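Local coordinates for protein PcaV transcriptional regulator (Streptomyces coelicolor, PDB 4FHT) that probably acts as a DNA-binding transcription factor of the MarR family and binds the small aromatic ligand 3,4-dihydroxybenzoate, at residues B[39-44]-B[104-109]. Sequence-based numbering, arbitrary orientation.
With DHB (3,4-dihydroxybenzoic acid), chain D.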
loop_
_atom_site.group_PDB
_atom_site.type_symbol
_atom_site.label_atom_id
_atom_site.label_comp_id
_atom_site.label_asym_id
_atom_site.label_seq_id
_atom_site.Cartn_x
_atom_site.Cartn_y
_atom_site.Cartn_z
ATOM N N PRO B 39 6.475 -6.320 7.161
ATOM C CA PRO B 39 7.418 -5.455 7.880
ATOM C C PRO B 39 8.265 -6.227 8.894
ATOM O O PRO B 39 9.442 -5.916 9.077
ATOM C CB PRO B 39 6.500 -4.463 8.603
ATOM C CG PRO B 39 5.293 -4.387 7.742
ATOM C CD PRO B 39 5.099 -5.787 7.219
ATOM N N GLN B 40 7.668 -7.226 9.538
ATOM C CA GLN B 40 8.394 -8.057 10.494
ATOM C C GLN B 40 9.515 -8.837 9.811
ATOM O O GLN B 40 10.618 -8.933 10.342
ATOM C CB GLN B 40 7.439 -9.008 11.223
ATOM C CG GLN B 40 6.575 -8.331 12.286
ATOM C CD GLN B 40 5.452 -9.222 12.791
ATOM O OE1 GLN B 40 5.405 -10.414 12.492
ATOM N NE2 GLN B 40 4.538 -8.640 13.558
ATOM N N TYR B 41 9.234 -9.383 8.632
ATOM C CA TYR B 41 10.251 -10.100 7.873
ATOM C C TYR B 41 11.387 -9.175 7.455
ATOM O O TYR B 41 12.556 -9.561 7.501
ATOM C CB TYR B 41 9.659 -10.783 6.634
ATOM C CG TYR B 41 10.725 -11.395 5.750
ATOM C CD1 TYR B 41 11.209 -12.674 5.999
ATOM C CD2 TYR B 41 11.267 -10.683 4.682
ATOM C CE1 TYR B 41 12.198 -13.231 5.203
ATOM C CE2 TYR B 41 12.252 -11.230 3.885
ATOM C CZ TYR B 41 12.712 -12.505 4.145
ATOM O OH TYR B 41 13.690 -13.051 3.346
ATOM N N ALA B 42 11.035 -7.963 7.035
ATOM C CA ALA B 42 12.020 -6.982 6.591
ATOM C C ALA B 42 13.012 -6.676 7.701
ATOM O O ALA B 42 14.212 -6.531 7.457
ATOM C CB ALA B 42 11.332 -5.707 6.134
ATOM N N VAL B 43 12.504 -6.578 8.923
ATOM C CA VAL B 43 13.347 -6.324 10.084
ATOM C C VAL B 43 14.240 -7.531 10.352
ATOM O O VAL B 43 15.442 -7.388 10.571
ATOM C CB VAL B 43 12.502 -5.995 11.327
ATOM C CG1 VAL B 43 13.377 -5.935 12.576
ATOM C CG2 VAL B 43 11.763 -4.683 11.119
ATOM N N LEU B 44 13.644 -8.720 10.314
ATOM C CA LEU B 44 14.389 -9.963 10.470
ATOM C C LEU B 44 15.515 -10.036 9.447
ATOM O O LEU B 44 16.659 -10.339 9.787
ATOM C CB LEU B 44 13.463 -11.172 10.313
ATOM C CG LEU B 44 12.415 -11.394 11.406
ATOM C CD1 LEU B 44 11.586 -12.630 11.108
ATOM C CD2 LEU B 44 13.084 -11.519 12.759
ATOM N N ARG B 104 15.457 -18.912 12.082
ATOM C CA ARG B 104 14.686 -20.043 11.583
ATOM C C ARG B 104 13.436 -19.562 10.851
ATOM O O ARG B 104 13.082 -20.085 9.793
ATOM C CB ARG B 104 14.305 -20.976 12.732
ATOM C CG ARG B 104 13.500 -22.191 12.309
ATOM C CD ARG B 104 13.035 -22.982 13.524
ATOM N NE ARG B 104 12.063 -24.014 13.173
ATOM C CZ ARG B 104 10.757 -23.798 13.045
ATOM N NH1 ARG B 104 10.260 -22.583 13.234
ATOM N NH2 ARG B 104 9.947 -24.798 12.724
ATOM N N VAL B 105 12.772 -18.564 11.422
ATOM C CA VAL B 105 11.598 -17.975 10.793
ATOM C C VAL B 105 11.990 -17.261 9.506
ATOM O O VAL B 105 11.310 -17.387 8.485
ATOM C CB VAL B 105 10.877 -16.989 11.736
ATOM C CG1 VAL B 105 9.826 -16.192 10.980
ATOM C CG2 VAL B 105 10.243 -17.737 12.897
ATOM N N HIS B 106 13.093 -16.520 9.557
ATOM C CA HIS B 106 13.584 -15.801 8.386
ATOM C C HIS B 106 13.843 -16.754 7.225
ATOM O O HIS B 106 13.386 -16.521 6.105
ATOM C CB HIS B 106 14.862 -15.028 8.717
ATOM C CG HIS B 106 15.491 -14.370 7.528
ATOM N ND1 HIS B 106 16.487 -14.969 6.786
ATOM C CD2 HIS B 106 15.259 -13.170 6.945
ATOM C CE1 HIS B 106 16.846 -14.163 5.803
ATOM N NE2 HIS B 106 16.115 -13.065 5.875
ATOM N N ARG B 107 14.567 -17.834 7.502
ATOM C CA ARG B 107 14.891 -18.814 6.472
ATOM C C ARG B 107 13.646 -19.482 5.894
ATOM O O ARG B 107 13.525 -19.634 4.680
ATOM C CB ARG B 107 15.859 -19.868 7.009
ATOM C CG ARG B 107 16.035 -21.063 6.087
ATOM C CD ARG B 107 17.375 -21.741 6.309
ATOM N NE ARG B 107 18.478 -20.944 5.782
ATOM C CZ ARG B 107 19.764 -21.228 5.965
ATOM N NH1 ARG B 107 20.120 -22.292 6.671
ATOM N NH2 ARG B 107 20.697 -20.446 5.444
ATOM N N ARG B 108 12.724 -19.874 6.767
ATOM C CA ARG B 108 11.526 -20.584 6.340
ATOM C C ARG B 108 10.643 -19.740 5.419
ATOM O O ARG B 108 10.177 -20.215 4.383
ATOM C CB ARG B 108 10.728 -21.063 7.555
ATOM C CG ARG B 108 9.515 -21.907 7.201
ATOM C CD ARG B 108 8.930 -22.578 8.434
ATOM N NE ARG B 108 8.605 -21.612 9.479
ATOM C CZ ARG B 108 7.456 -20.946 9.552
ATOM N NH1 ARG B 108 6.515 -21.140 8.638
ATOM N NH2 ARG B 108 7.249 -20.086 10.541
ATOM N N LEU B 109 10.423 -18.485 5.795
ATOM C CA LEU B 109 9.591 -17.589 4.998
ATOM C C LEU B 109 10.210 -17.272 3.641
ATOM O O LEU B 109 9.495 -17.116 2.654
ATOM C CB LEU B 109 9.298 -16.298 5.763
ATOM C CG LEU B 109 8.460 -16.465 7.031
ATOM C CD1 LEU B 109 8.087 -15.111 7.618
ATOM C CD2 LEU B 109 7.219 -17.288 6.740
HETATM C C1 DHB D . 8.686 -6.612 2.543
HETATM C C2 DHB D . 7.645 -7.139 1.788
HETATM C C3 DHB D . 7.852 -8.272 1.013
HETATM O O3 DHB D . 6.826 -8.801 0.260
HETATM C C4 DHB D . 9.097 -8.878 0.986
HETATM O O4 DHB D . 9.285 -10.006 0.220
HETATM C C5 DHB D . 10.139 -8.353 1.737
HETATM C C6 DHB D . 9.934 -7.221 2.517
HETATM C C DHB D . 8.470 -5.395 3.380
HETATM O O1 DHB D . 7.330 -5.141 3.859
HETATM O O2 DHB D . 9.437 -4.623 3.617
HETATM O O HOH W 1 14.515 -15.239 3.956
#
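Tyr41 and His106 meet ring to ring where two helices of the MarR-type winged-helix fold converge: helix 38-49, which lines the 3,4-dihydroxybenzoate pocket, and the long helix 100-121 that follows the wing hairpin. The axes of segments 39-44 and 104-109 come within 10.0 Å, at 115°. The two ring planes are almost parallel, 2° apart, yet slid so far that they barely overlap; Tyr41 CE1 comes to 3.5 Å from His106 CD2, and Tyr41 OH lies equally near His106 NE2. Both side chains carry CG anti to the backbone N (chi1 173° in Tyr41), which swings each ring into the gap between the helices. Asn45, one turn on from Tyr41 in the same helix, accepts a hydrogen bond from His106 NE2 at its OD1, which anchors that end of the imidazole. Next to this pair, Leu44 sends CD1 across to Val105 CG1 at 4.0 Å. CB of Leu109 lies against Tyr41 CD1 at 4.1 Å. On the ligand side, CD2 of Tyr41 packs 3.9 Å from C5 of the bound dihydroxybenzoate, so one phenol ring spans pocket and long helix, with Val7 of the second subunit also packing on it. A leucine in place of Tyr41 would probably leave the His106 ring without its parallel neighbour and open a gap beside C5 of the ligand. In the plane of the phenol ring sits a water that donates to His106 O at 2.7 Å.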